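Local coordinates for MYB proto-oncogene protein (Mus musculus, PDB 1GVD) that probably binds DNA through its Myb repeats, of which this chain is the second, as a nuclear regulator of transcription, at residues Q12-L17 / N47-E52; S27-H32 / K39-R44. The protein carries 1 engineered substitution. One frame throughout, in Å; residues are numbered along the deposited sequence. Where two conformers were deposited one is given.

Contact 1: Q12-L17 / N47-E52; sequences QRLIKL and NHLNPE. Engineered in segment 12-17: Leu14 (natural residue Val). Unlike the reference sequence in segment 12-17: Lys16 (reference Gln).
An apolar helix-to-helix contact joins Leu14 and Ile15, on helix 8-21, to Leu49 at the C-terminal end of helix 38-49, along one margin of the three-helix Myb repeat. The first and last helices of the domain meet here, and one methyl group does most of the work. CD1 of Leu49 reaches between the two side chains opposite: it lies 3.7 Å from Leu14 CD2, at van der Waals distance, and 4.1 Å from Leu14 CG, while Ile15 CG1 touches the same methyl more loosely at 4.2 Å. Leu49 can reach across because its CG stands anti to the carbonyl carbon (chi1 -57°) and its CD1 continues the extended chain (chi2 176°), which extends the methyl toward helix 8-21. Leu14 comes to meet it with CG anti to the backbone N (chi1 -179°), and the two leucines pass at a slant to one another. The backbones stay well apart, Ile15 CA and Leu49 CA being 7.8 Å from each other. Leu14 is an engineered residue, valine in the natural sequence, so the CD2 contact belongs to this variant. It is buried: Trp6, Ile29 and Cys41 pack round it, with the Arg44 side chain also touching it. Leu49 also rests on Asp11, one turn before Ile15. Just beyond, Asn50 leaves helical geometry and the chain runs out as a tail through Pro51 to the terminal carboxylate of Glu52. A polar tie between the helices lies nearby, in the Arg44-Asp11 salt bridge; between these two segments no hydrogen bond or salt bridge forms, and dispersion and the exclusion of water set closeness of approach but little directionality.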
loop_
_atom_site.group_PDB
_atom_site.type_symbol
_atom_site.label_atom_id
_atom_site.label_comp_id
_atom_site.label_asym_id
_atom_site.label_seq_id
_atom_site.Cartn_x
_atom_site.Cartn_y
_atom_site.Cartn_z
ATOM N N GLN A 12 0.480 -7.595 3.547
ATOM C CA GLN A 12 -0.385 -8.589 2.933
ATOM C C GLN A 12 -1.638 -7.934 2.361
ATOM O O GLN A 12 -2.079 -8.278 1.265
ATOM C CB GLN A 12 -0.772 -9.666 3.948
ATOM C CG GLN A 12 -1.530 -10.828 3.326
ATOM C CD GLN A 12 -0.708 -11.571 2.289
ATOM O OE1 GLN A 12 0.260 -12.256 2.621
ATOM N NE2 GLN A 12 -1.084 -11.430 1.024
ATOM N N ARG A 13 -2.220 -6.993 3.099
ATOM C CA ARG A 13 -3.409 -6.301 2.611
ATOM C C ARG A 13 -3.084 -5.481 1.363
ATOM O O ARG A 13 -3.877 -5.439 0.419
ATOM C CB ARG A 13 -3.984 -5.383 3.695
ATOM C CG ARG A 13 -4.505 -6.120 4.922
ATOM C CD ARG A 13 -4.872 -5.148 6.038
ATOM N NE ARG A 13 -5.951 -4.239 5.658
ATOM C CZ ARG A 13 -7.221 -4.603 5.510
ATOM N NH1 ARG A 13 -7.583 -5.862 5.712
ATOM N NH2 ARG A 13 -8.132 -3.705 5.159
ATOM N N LEU A 14 -1.918 -4.842 1.346
ATOM C CA LEU A 14 -1.528 -4.041 0.193
ATOM C C LEU A 14 -1.393 -4.927 -1.039
ATOM O O LEU A 14 -1.799 -4.538 -2.132
ATOM C CB LEU A 14 -0.215 -3.304 0.474
ATOM C CG LEU A 14 0.311 -2.410 -0.655
ATOM C CD1 LEU A 14 -0.741 -1.388 -1.052
ATOM C CD2 LEU A 14 1.585 -1.720 -0.198
ATOM N N ILE A 15 -0.832 -6.118 -0.869
ATOM C CA ILE A 15 -0.686 -7.046 -1.986
ATOM C C ILE A 15 -2.064 -7.352 -2.581
ATOM O O ILE A 15 -2.245 -7.310 -3.799
ATOM C CB ILE A 15 -0.009 -8.360 -1.527
ATOM C CG1 ILE A 15 1.481 -8.104 -1.293
ATOM C CG2 ILE A 15 -0.212 -9.462 -2.566
ATOM C CD1 ILE A 15 2.221 -9.277 -0.674
ATOM N N LYS A 16 -3.037 -7.638 -1.720
ATOM C CA LYS A 16 -4.390 -7.935 -2.181
ATOM C C LYS A 16 -5.062 -6.733 -2.844
ATOM O O LYS A 16 -5.781 -6.887 -3.834
ATOM C CB LYS A 16 -5.247 -8.430 -1.014
ATOM C CG LYS A 16 -4.834 -9.794 -0.492
ATOM C CD LYS A 16 -5.758 -10.268 0.615
ATOM C CE LYS A 16 -5.425 -11.689 1.037
ATOM N NZ LYS A 16 -5.574 -12.648 -0.094
ATOM N N LEU A 17 -4.829 -5.539 -2.309
ATOM C CA LEU A 17 -5.429 -4.340 -2.882
ATOM C C LEU A 17 -4.845 -4.017 -4.257
ATOM O O LEU A 17 -5.562 -3.567 -5.149
ATOM C CB LEU A 17 -5.264 -3.157 -1.922
ATOM C CG LEU A 17 -6.174 -3.262 -0.692
ATOM C CD1 LEU A 17 -5.688 -2.323 0.402
ATOM C CD2 LEU A 17 -7.610 -2.943 -1.091
ATOM N N ASN A 47 9.282 -0.127 -3.838
ATOM C CA ASN A 47 10.565 -0.328 -3.173
ATOM C C ASN A 47 10.735 -1.620 -2.399
ATOM O O ASN A 47 11.857 -2.116 -2.254
ATOM C CB ASN A 47 10.863 0.831 -2.219
ATOM C CG ASN A 47 11.142 2.126 -2.945
ATOM O OD1 ASN A 47 11.748 2.132 -4.016
ATOM N ND2 ASN A 47 10.720 3.237 -2.356
ATOM N N HIS A 48 9.639 -2.182 -1.910
ATOM C CA HIS A 48 9.750 -3.382 -1.099
ATOM C C HIS A 48 8.994 -4.622 -1.553
ATOM O O HIS A 48 9.556 -5.715 -1.570
ATOM C CB HIS A 48 9.366 -3.020 0.341
ATOM C CG HIS A 48 9.400 -4.176 1.293
ATOM N ND1 HIS A 48 8.443 -5.166 1.297
ATOM C CD2 HIS A 48 10.283 -4.501 2.266
ATOM C CE1 HIS A 48 8.733 -6.053 2.233
ATOM N NE2 HIS A 48 9.845 -5.672 2.836
ATOM N N LEU A 49 7.732 -4.468 -1.935
ATOM C CA LEU A 49 6.946 -5.630 -2.327
ATOM C C LEU A 49 7.106 -6.109 -3.765
ATOM O O LEU A 49 7.008 -7.309 -4.028
ATOM C CB LEU A 49 5.467 -5.375 -2.027
ATOM C CG LEU A 49 5.167 -5.034 -0.565
ATOM C CD1 LEU A 49 3.692 -4.703 -0.413
ATOM C CD2 LEU A 49 5.551 -6.203 0.331
ATOM N N ASN A 50 7.353 -5.188 -4.691
ATOM C CA ASN A 50 7.501 -5.551 -6.101
ATOM C C ASN A 50 8.641 -4.762 -6.735
ATOM O O ASN A 50 8.427 -3.979 -7.661
ATOM C CB ASN A 50 6.197 -5.260 -6.853
ATOM C CG ASN A 50 6.188 -5.842 -8.256
ATOM O OD1 ASN A 50 6.400 -7.038 -8.440
ATOM N ND2 ASN A 50 5.930 -4.999 -9.249
ATOM N N PRO A 51 9.871 -4.965 -6.245
ATOM C CA PRO A 51 11.041 -4.258 -6.776
ATOM C C PRO A 51 11.380 -4.637 -8.213
ATOM O O PRO A 51 11.055 -5.733 -8.670
ATOM C CB PRO A 51 12.143 -4.649 -5.799
ATOM C CG PRO A 51 11.761 -6.044 -5.425
ATOM C CD PRO A 51 10.271 -5.921 -5.196
ATOM N N GLU A 52 12.035 -3.720 -8.916
ATOM C CA GLU A 52 12.430 -3.944 -10.302
ATOM C C GLU A 52 13.536 -4.996 -10.367
ATOM O O GLU A 52 14.121 -5.303 -9.307
ATOM C CB GLU A 52 12.921 -2.630 -10.917
ATOM C CG GLU A 52 13.337 -2.723 -12.375
ATOM C CD GLU A 52 13.754 -1.381 -12.944
ATOM O OE1 GLU A 52 14.664 -0.747 -12.371
ATOM O OE2 GLU A 52 13.170 -0.960 -13.966
ATOM O OXT GLU A 52 13.812 -5.495 -11.480
#

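Contact 2: S27-H32 / K39-R44. With SO4 (sulfate ion), chain D.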
loop_
_atom_site.group_PDB
_atom_site.type_symbol
_atom_site.label_atom_id
_atom_site.label_comp_id
_atom_site.label_asym_id
_atom_site.label_seq_id
_atom_site.Cartn_x
_atom_site.Cartn_y
_atom_site.Cartn_z
ATOM N N SER A 27 -4.782 6.294 -4.461
ATOM C CA SER A 27 -5.705 6.977 -3.560
ATOM C C SER A 27 -6.820 6.041 -3.097
ATOM O O SER A 27 -7.200 6.047 -1.925
ATOM C CB SER A 27 -6.310 8.207 -4.245
ATOM O OG SER A 27 -5.306 9.156 -4.556
ATOM N N VAL A 28 -7.335 5.232 -4.016
ATOM C CA VAL A 28 -8.401 4.289 -3.695
ATOM C C VAL A 28 -7.853 3.190 -2.785
ATOM O O VAL A 28 -8.500 2.780 -1.822
ATOM C CB VAL A 28 -8.978 3.645 -4.973
ATOM C CG1 VAL A 28 -10.145 2.739 -4.621
ATOM C CG2 VAL A 28 -9.417 4.727 -5.943
ATOM N N ILE A 29 -6.652 2.717 -3.098
ATOM C CA ILE A 29 -6.010 1.680 -2.301
ATOM C C ILE A 29 -5.792 2.157 -0.864
ATOM O O ILE A 29 -6.105 1.441 0.087
ATOM C CB ILE A 29 -4.661 1.272 -2.942
ATOM C CG1 ILE A 29 -4.932 0.434 -4.192
ATOM C CG2 ILE A 29 -3.790 0.508 -1.939
ATOM C CD1 ILE A 29 -3.692 0.080 -4.991
ATOM N N ALA A 30 -5.283 3.377 -0.707
ATOM C CA ALA A 30 -5.015 3.932 0.617
ATOM C C ALA A 30 -6.263 4.074 1.481
ATOM O O ALA A 30 -6.186 4.027 2.710
ATOM C CB ALA A 30 -4.321 5.283 0.483
ATOM N N LYS A 31 -7.413 4.246 0.840
ATOM C CA LYS A 31 -8.667 4.395 1.570
ATOM C C LYS A 31 -8.974 3.145 2.395
ATOM O O LYS A 31 -9.723 3.202 3.371
ATOM C CB LYS A 31 -9.805 4.663 0.584
ATOM C CG LYS A 31 -11.077 5.202 1.211
ATOM C CD LYS A 31 -12.140 5.462 0.151
ATOM C CE LYS A 31 -11.627 6.384 -0.949
ATOM N NZ LYS A 31 -11.171 7.699 -0.421
ATOM N N HIS A 32 -8.381 2.019 2.001
ATOM C CA HIS A 32 -8.592 0.744 2.680
ATOM C C HIS A 32 -7.511 0.408 3.702
ATOM O O HIS A 32 -7.546 -0.660 4.317
ATOM C CB HIS A 32 -8.670 -0.379 1.644
ATOM C CG HIS A 32 -9.792 -0.219 0.668
ATOM N ND1 HIS A 32 -11.101 -0.513 0.983
ATOM C CD2 HIS A 32 -9.805 0.236 -0.606
ATOM C CE1 HIS A 32 -11.872 -0.246 -0.055
ATOM N NE2 HIS A 32 -11.110 0.210 -1.033
ATOM N N LYS A 39 0.721 7.977 -1.584
ATOM C CA LYS A 39 2.146 7.903 -1.878
ATOM C C LYS A 39 2.893 6.872 -1.040
ATOM O O LYS A 39 3.860 6.276 -1.511
ATOM C CB LYS A 39 2.807 9.281 -1.734
ATOM C CG LYS A 39 2.791 9.867 -0.339
ATOM C CD LYS A 39 3.565 11.182 -0.284
ATOM C CE LYS A 39 2.941 12.238 -1.184
ATOM N NZ LYS A 39 3.694 13.525 -1.144
ATOM N N GLN A 40 2.448 6.648 0.193
ATOM C CA GLN A 40 3.106 5.658 1.044
ATOM C C GLN A 40 2.893 4.261 0.472
ATOM O O GLN A 40 3.796 3.426 0.485
ATOM C CB GLN A 40 2.553 5.709 2.468
ATOM C CG GLN A 40 2.959 6.938 3.262
ATOM C CD GLN A 40 2.359 6.931 4.649
ATOM O OE1 GLN A 40 1.145 6.865 4.804
ATOM N NE2 GLN A 40 3.210 6.993 5.668
ATOM N N CYS A 41 1.690 4.011 -0.025
ATOM C CA CYS A 41 1.362 2.717 -0.611
ATOM C C CYS A 41 2.173 2.500 -1.885
ATOM O O CYS A 41 2.694 1.410 -2.131
ATOM C CB CYS A 41 -0.132 2.651 -0.923
ATOM S SG CYS A 41 -1.184 2.739 0.553
ATOM N N ARG A 42 2.280 3.552 -2.693
ATOM C CA ARG A 42 3.033 3.493 -3.940
ATOM C C ARG A 42 4.495 3.134 -3.673
ATOM O O ARG A 42 5.067 2.263 -4.333
ATOM C CB ARG A 42 2.955 4.850 -4.639
ATOM C CG ARG A 42 3.701 4.942 -5.957
ATOM C CD ARG A 42 3.770 6.395 -6.405
ATOM N NE ARG A 42 4.716 7.142 -5.580
ATOM C CZ ARG A 42 4.697 8.459 -5.403
ATOM N NH1 ARG A 42 3.771 9.206 -5.990
ATOM N NH2 ARG A 42 5.618 9.032 -4.639
ATOM N N GLU A 43 5.097 3.811 -2.702
ATOM C CA GLU A 43 6.490 3.559 -2.370
ATOM C C GLU A 43 6.729 2.174 -1.772
ATOM O O GLU A 43 7.726 1.521 -2.087
ATOM C CB GLU A 43 7.004 4.655 -1.434
ATOM C CG GLU A 43 7.041 6.022 -2.103
ATOM C CD GLU A 43 7.829 6.001 -3.400
ATOM O OE1 GLU A 43 7.238 6.260 -4.471
ATOM O OE2 GLU A 43 9.040 5.717 -3.350
ATOM N N ARG A 44 5.812 1.708 -0.931
ATOM C CA ARG A 44 5.962 0.390 -0.328
ATOM C C ARG A 44 5.925 -0.675 -1.425
ATOM O O ARG A 44 6.694 -1.637 -1.397
ATOM C CB ARG A 44 4.842 0.143 0.688
ATOM C CG ARG A 44 5.005 -1.134 1.508
ATOM C CD ARG A 44 6.246 -1.084 2.378
ATOM N NE ARG A 44 6.387 -2.287 3.195
ATOM C CZ ARG A 44 7.448 -2.550 3.951
ATOM N NH1 ARG A 44 8.462 -1.694 3.993
ATOM N NH2 ARG A 44 7.490 -3.663 4.671
HETATM S S SO4 D . 6.908 12.761 -3.840
HETATM O O1 SO4 D . 8.162 13.070 -4.552
HETATM O O2 SO4 D . 6.000 13.921 -3.911
HETATM O O3 SO4 D . 6.261 11.597 -4.470
HETATM O O4 SO4 D . 7.207 12.454 -2.428
#
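Cys41 of helix 38-49 faces Ile29 and Ala30 of the short helix 26-30, in the helix-turn-helix part of the Myb repeat. Its SG, anti to the carbonyl carbon (chi1 -64°), sits at van der Waals distance from Ala30 CB (4.0 Å) and a little looser from Ile29 CG2 (4.2 Å), an apolar contact. The small alanine lets the helices come near, with Ala30 CA and Cys41 CA 6.6 Å apart. Leu14, Trp26 and Leu33 add to the buried surroundings. In Myb repeats the last helix is the DNA-recognition helix; toward its N-terminal part Arg42 and Lys39 reach a sulfate, probably from the crystallisation liquor. Arg42 NH2 gives a hydrogen bond of 2.6 Å to sulfate O3 (156° at the hydrogen), near the guanidinium plane, and Lys39 NZ stands 3.6 Å from O2. Side-on, Arg42 NE and NH2 both grip Glu43 OE1 in a salt bridge, NE at 2.9 Å along its anti lone pair and NH2 from above the carboxylate plane. A methionine in place of Arg42 would probably leave the Glu43 carboxylate without its charge partner and the sulfate more weakly held. Lys39 CB lies over one guanidinium face, 4.0 Å above and offset toward the rim.

In the fold
Contacts 1 and 2 share helix 38-49, which meets helix 8-21 near its C-terminal end and helix 26-30 nearer its start. Contact 2 is the more central, two of its three touching residues being buried; contact 1 lies further out, with Leu14 alone buried. Both are apolar across their segments, through the aliphatic carbons of branched side chains in the first and a sulfur in the second; the Arg42-Glu43 pair acts within helix 38-49 and on a sulfate, while Arg44 reaches Asp11 of helix 8-21. Leu14 CD1 packs 3.7 Å from Ile29 CG2, making the two sites continuous, while Arg13 and His32 add a probable polar tie between helix 8-21 and segment 27-32.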